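Local coordinates for protein short chain dehydrogenase/reductase (Acinetobacter baumannii, PDB 4IUY) that probably catalyses NAD(P)-dependent oxidation or reduction as a tetrameric member of the short-chain dehydrogenase/reductase family, at residues Ile163-Thr171 with Glu262-Ser270. Sequence-based numbering, arbitrary orientation.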
ATOM      1  N   ILE D 163      -9.358  13.962  -8.829  1.00 42.99           N
ATOM      2  CA  ILE D 163      -9.696  14.097  -7.435  1.00 38.22           C
ATOM      3  C   ILE D 163     -10.275  12.778  -6.961  1.00 42.14           C
ATOM      4  O   ILE D 163     -11.365  12.364  -7.383  1.00 34.10           O
ATOM      5  CB  ILE D 163     -10.671  15.232  -7.160  1.00 36.31           C
ATOM      6  CG1 ILE D 163     -10.193  16.516  -7.828  1.00 39.49           C
ATOM      7  CG2 ILE D 163     -10.813  15.408  -5.656  1.00 34.20           C
ATOM      8  CD1 ILE D 163      -8.802  16.905  -7.450  1.00 35.31           C
ATOM      9  N   THR D 164      -9.524  12.084  -6.113  1.00 37.76           N
ATOM     10  CA  THR D 164     -10.056  10.853  -5.547  1.00 37.47           C
ATOM     11  C   THR D 164     -10.666  11.143  -4.171  1.00 33.58           C
ATOM     12  O   THR D 164     -11.657  11.852  -4.078  1.00 49.44           O
ATOM     13  CB  THR D 164      -8.990   9.715  -5.535  1.00 48.78           C
ATOM     14  OG1 THR D 164      -7.856  10.059  -4.720  1.00 42.03           O
ATOM     15  CG2 THR D 164      -8.543   9.438  -6.978  1.00 44.30           C
ATOM     16  N   SER D 165     -10.050  10.607  -3.123  1.00 39.69           N
ATOM     17  CA  SER D 165     -10.568  10.625  -1.758  1.00 37.99           C
ATOM     18  C   SER D 165      -9.661   9.712  -0.941  1.00 39.02           C
ATOM     19  O   SER D 165      -9.104   8.744  -1.469  1.00 36.22           O
ATOM     20  CB  SER D 165     -11.983  10.043  -1.717  1.00 36.55           C
ATOM     21  OG  SER D 165     -12.432   9.838  -0.382  1.00 36.73           O
ATOM     22  N   ILE D 166      -9.524   9.983   0.346  1.00 33.91           N
ATOM     23  CA  ILE D 166      -8.782   9.056   1.194  1.00 43.26           C
ATOM     24  C   ILE D 166      -9.513   7.730   1.275  1.00 34.13           C
ATOM     25  O   ILE D 166      -8.947   6.718   1.654  1.00 43.21           O
ATOM     26  CB  ILE D 166      -8.497   9.611   2.591  1.00 38.93           C
ATOM     27  CG1 ILE D 166      -9.787   9.964   3.321  1.00 35.14           C
ATOM     28  CG2 ILE D 166      -7.568  10.813   2.514  1.00 34.34           C
ATOM     29  CD1 ILE D 166      -9.528  10.342   4.820  1.00 41.14           C
ATOM     30  N   LEU D 167     -10.783   7.744   0.891  1.00 37.90           N
ATOM     31  CA  LEU D 167     -11.573   6.520   0.809  1.00 34.73           C
ATOM     32  C   LEU D 167     -11.158   5.607  -0.339  1.00 34.34           C
ATOM     33  O   LEU D 167     -11.708   4.536  -0.519  1.00 42.28           O
ATOM     34  CB  LEU D 167     -13.058   6.848   0.714  1.00 35.36           C
ATOM     35  CG  LEU D 167     -13.575   7.424   2.041  1.00 43.08           C
ATOM     36  CD1 LEU D 167     -15.041   7.692   1.952  1.00 36.89           C
ATOM     37  CD2 LEU D 167     -13.264   6.480   3.235  1.00 38.75           C
ATOM     38  N   SER D 168     -10.193   6.038  -1.130  1.00 39.51           N
ATOM     39  CA  SER D 168      -9.655   5.171  -2.156  1.00 33.59           C
ATOM     40  C   SER D 168      -8.797   4.084  -1.474  1.00 41.39           C
ATOM     41  O   SER D 168      -8.579   3.034  -2.049  1.00 49.81           O
ATOM     42  CB  SER D 168      -8.847   5.979  -3.168  1.00 33.22           C
ATOM     43  OG  SER D 168      -7.660   6.483  -2.584  1.00 34.56           O
ATOM     44  N   GLN D 169      -8.346   4.333  -0.235  1.00 37.69           N
ATOM     45  CA  GLN D 169      -7.579   3.325   0.511  1.00 44.06           C
ATOM     46  C   GLN D 169      -8.121   3.057   1.911  1.00 41.44           C
ATOM     47  O   GLN D 169      -7.920   1.996   2.446  1.00 39.89           O
ATOM     48  CB  GLN D 169      -6.100   3.712   0.625  1.00 35.50           C
ATOM     49  CG  GLN D 169      -5.367   3.915  -0.700  1.00 35.63           C
ATOM     50  CD  GLN D 169      -3.879   4.172  -0.502  1.00 45.02           C
ATOM     51  OE1 GLN D 169      -3.471   5.226  -0.001  1.00 54.67           O
ATOM     52  NE2 GLN D 169      -3.064   3.205  -0.882  1.00 33.47           N
ATOM     53  N   SER D 170      -8.770   4.041   2.513  1.00 45.82           N
ATOM     54  CA  SER D 170      -9.402   3.850   3.808  1.00 41.08           C
ATOM     55  C   SER D 170     -10.869   3.426   3.613  1.00 44.74           C
ATOM     56  O   SER D 170     -11.436   3.540   2.519  1.00 46.61           O
ATOM     57  CB  SER D 170      -9.360   5.152   4.603  1.00 43.46           C
ATOM     58  OG  SER D 170      -8.036   5.632   4.680  1.00 46.67           O
ATOM     59  N   THR D 171     -11.487   2.950   4.680  1.00 44.60           N
ATOM     60  CA  THR D 171     -12.883   2.554   4.622  1.00 44.25           C
ATOM     61  C   THR D 171     -13.733   3.432   5.499  1.00 46.20           C
ATOM     62  O   THR D 171     -13.248   4.084   6.449  1.00 38.66           O
ATOM     63  CB  THR D 171     -13.130   1.124   5.135  1.00 46.55           C
ATOM     64  OG1 THR D 171     -12.919   1.121   6.551  1.00 46.30           O
ATOM     65  CG2 THR D 171     -12.208   0.084   4.484  1.00 38.02           C
ATOM     66  N   GLU D 262      -0.697   9.627  -5.720  1.00 39.96           N
ATOM     67  CA  GLU D 262      -1.856  10.200  -5.069  1.00 39.33           C
ATOM     68  C   GLU D 262      -1.371  10.920  -3.818  1.00 33.96           C
ATOM     69  O   GLU D 262      -0.768  10.316  -2.927  1.00 42.19           O
ATOM     70  CB  GLU D 262      -2.872   9.110  -4.715  1.00 37.41           C
ATOM     71  CG  GLU D 262      -4.092   9.615  -3.956  1.00 34.46           C
ATOM     72  CD  GLU D 262      -4.943   8.477  -3.394  1.00 41.30           C
ATOM     73  OE1 GLU D 262      -4.487   7.769  -2.453  1.00 40.35           O
ATOM     74  OE2 GLU D 262      -6.083   8.319  -3.867  1.00 36.91           O
ATOM     75  N   ILE D 263      -1.601  12.223  -3.787  1.00 36.14           N
ATOM     76  CA  ILE D 263      -1.280  13.075  -2.644  1.00 32.30           C
ATOM     77  C   ILE D 263      -2.505  13.182  -1.723  1.00 35.34           C
ATOM     78  O   ILE D 263      -3.547  13.754  -2.104  1.00 37.76           O
ATOM     79  CB  ILE D 263      -0.882  14.485  -3.119  1.00 38.97           C
ATOM     80  CG1 ILE D 263       0.365  14.418  -4.012  1.00 44.07           C
ATOM     81  CG2 ILE D 263      -0.679  15.432  -1.927  1.00 29.85           C
ATOM     82  CD1 ILE D 263       0.849  15.811  -4.523  1.00 34.37           C
ATOM     83  N   LYS D 264      -2.383  12.630  -0.524  1.00 32.02           N
ATOM     84  CA  LYS D 264      -3.456  12.703   0.467  1.00 34.19           C
ATOM     85  C   LYS D 264      -3.400  14.033   1.173  1.00 34.33           C
ATOM     86  O   LYS D 264      -2.325  14.490   1.541  1.00 31.23           O
ATOM     87  CB  LYS D 264      -3.377  11.559   1.472  1.00 29.51           C
ATOM     88  CG  LYS D 264      -3.564  10.177   0.836  1.00 39.08           C
ATOM     89  CD  LYS D 264      -3.465   9.080   1.891  1.00 40.02           C
ATOM     90  CE  LYS D 264      -2.063   8.991   2.447  1.00 44.22           C
ATOM     91  NZ  LYS D 264      -2.015   8.020   3.573  1.00 48.87           N
ATOM     92  N   VAL D 265      -4.551  14.682   1.300  1.00 37.58           N
ATOM     93  CA  VAL D 265      -4.637  15.947   2.024  1.00 33.88           C
ATOM     94  C   VAL D 265      -5.727  15.748   3.065  1.00 36.67           C
ATOM     95  O   VAL D 265      -6.933  15.869   2.774  1.00 32.21           O
ATOM     96  CB  VAL D 265      -4.955  17.135   1.047  1.00 43.80           C
ATOM     97  CG1 VAL D 265      -4.973  18.435   1.765  1.00 32.43           C
ATOM     98  CG2 VAL D 265      -3.925  17.202  -0.108  1.00 37.77           C
ATOM     99  N   ASP D 266      -5.312  15.406   4.280  1.00 32.39           N
ATOM    100  CA  ASP D 266      -6.273  14.936   5.262  1.00 32.57           C
ATOM    101  C   ASP D 266      -5.879  15.224   6.720  1.00 37.55           C
ATOM    102  O   ASP D 266      -6.518  14.707   7.635  1.00 38.56           O
ATOM    103  CB  ASP D 266      -6.519  13.424   5.061  1.00 36.35           C
ATOM    104  CG  ASP D 266      -5.292  12.555   5.420  1.00 48.83           C
ATOM    105  OD1 ASP D 266      -4.174  13.094   5.635  1.00 48.94           O
ATOM    106  OD2 ASP D 266      -5.448  11.312   5.481  1.00 49.33           O
ATOM    107  N   GLY D 267      -4.838  16.032   6.949  1.00 35.49           N
ATOM    108  CA  GLY D 267      -4.409  16.315   8.319  1.00 34.28           C
ATOM    109  C   GLY D 267      -4.084  15.045   9.109  1.00 47.41           C
ATOM    110  O   GLY D 267      -4.206  15.014  10.340  1.00 42.40           O
ATOM    111  N   GLY D 268      -3.662  13.999   8.392  1.00 38.19           N
ATOM    112  CA  GLY D 268      -3.231  12.757   9.000  1.00 38.51           C
ATOM    113  C   GLY D 268      -4.334  11.758   9.280  1.00 48.01           C
ATOM    114  O   GLY D 268      -4.070  10.696   9.863  1.00 40.66           O
ATOM    115  N   HIS D 269      -5.549  12.065   8.819  1.00 33.80           N
ATOM    116  CA  HIS D 269      -6.707  11.217   9.084  1.00 34.52           C
ATOM    117  C   HIS D 269      -6.469   9.724   8.724  1.00 50.45           C
ATOM    118  O   HIS D 269      -6.760   8.817   9.525  1.00 38.39           O
ATOM    119  CB  HIS D 269      -7.937  11.741   8.342  1.00 35.28           C
ATOM    120  CG  HIS D 269      -9.225  11.183   8.857  1.00 51.64           C
ATOM    121  ND1 HIS D 269     -10.450  11.510   8.318  1.00 48.76           N
ATOM    122  CD2 HIS D 269      -9.480  10.350   9.895  1.00 62.17           C
ATOM    123  CE1 HIS D 269     -11.401  10.866   8.972  1.00 54.30           C
ATOM    124  NE2 HIS D 269     -10.841  10.170   9.944  1.00 64.87           N
ATOM    125  N   SER D 270      -5.922   9.479   7.539  1.00 33.12           N
ATOM    126  CA  SER D 270      -5.721   8.113   7.069  1.00 45.58           C
ATOM    127  C   SER D 270      -4.609   7.366   7.836  1.00 47.89           C
ATOM    128  O   SER D 270      -4.498   6.151   7.740  1.00 45.42           O
ATOM    129  CB  SER D 270      -5.393   8.109   5.576  1.00 39.21           C
ATOM    130  OG  SER D 270      -4.174   8.801   5.379  1.00 46.12           O
TER
HETATM  131  O   HOH W   1      -6.223   7.491  -0.238  1.00 40.73           O
HETATM  132  O   HOH W   2      -3.838   5.631   3.061  1.00 54.12           O
HETATM  133  O   HOH W   3      -6.612   4.004   6.238  1.00 63.25           O
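Glu262 reaches from strand 262-265 to the loop 163-171, and its side chain shows how one carboxylate can tie the outermost strand of a sheet to the loop that follows another strand of it. CB already points toward the loop; CG, anti to the backbone N (chi1 177°), extends the chain that way and passes 3.9 Å from Thr164 OG1. OE2 is met on its anti side, 27° out of the carboxylate plane, by Thr164 OG1, which donates a hydrogen bond of 2.6 Å, while Ser168 OG stands 2.7 Å from the same OE2, though its proton may serve Ser165 O instead. A water 2.8 Å from OE1 can donate to it, though other acceptors compete for its protons, and OE1 forms a salt bridge with Arg186 of helix 176-196, which probably balances the charge.

Farther along, Ile166 lays two branches on segment 262-270: CG2 lies against Asp266 CB and OD2, and CD1 meets His269 ND1 obliquely at 3.8 Å. Asp266 shapes its own turn, OD1 accepting from Gly268 N in an Asx turn and OD2 from both N and OG of Ser270. Water bridges Gln169 OE1 to Lys264 NZ.

The whole joins the loop following strand 159-163 to the last strand of the parallel Rossmann fold; there Ser165, against Tyr178, with Lys182 bonding Thr164 O, is probably the serine of the family's Ser-Tyr-Lys catalytic set.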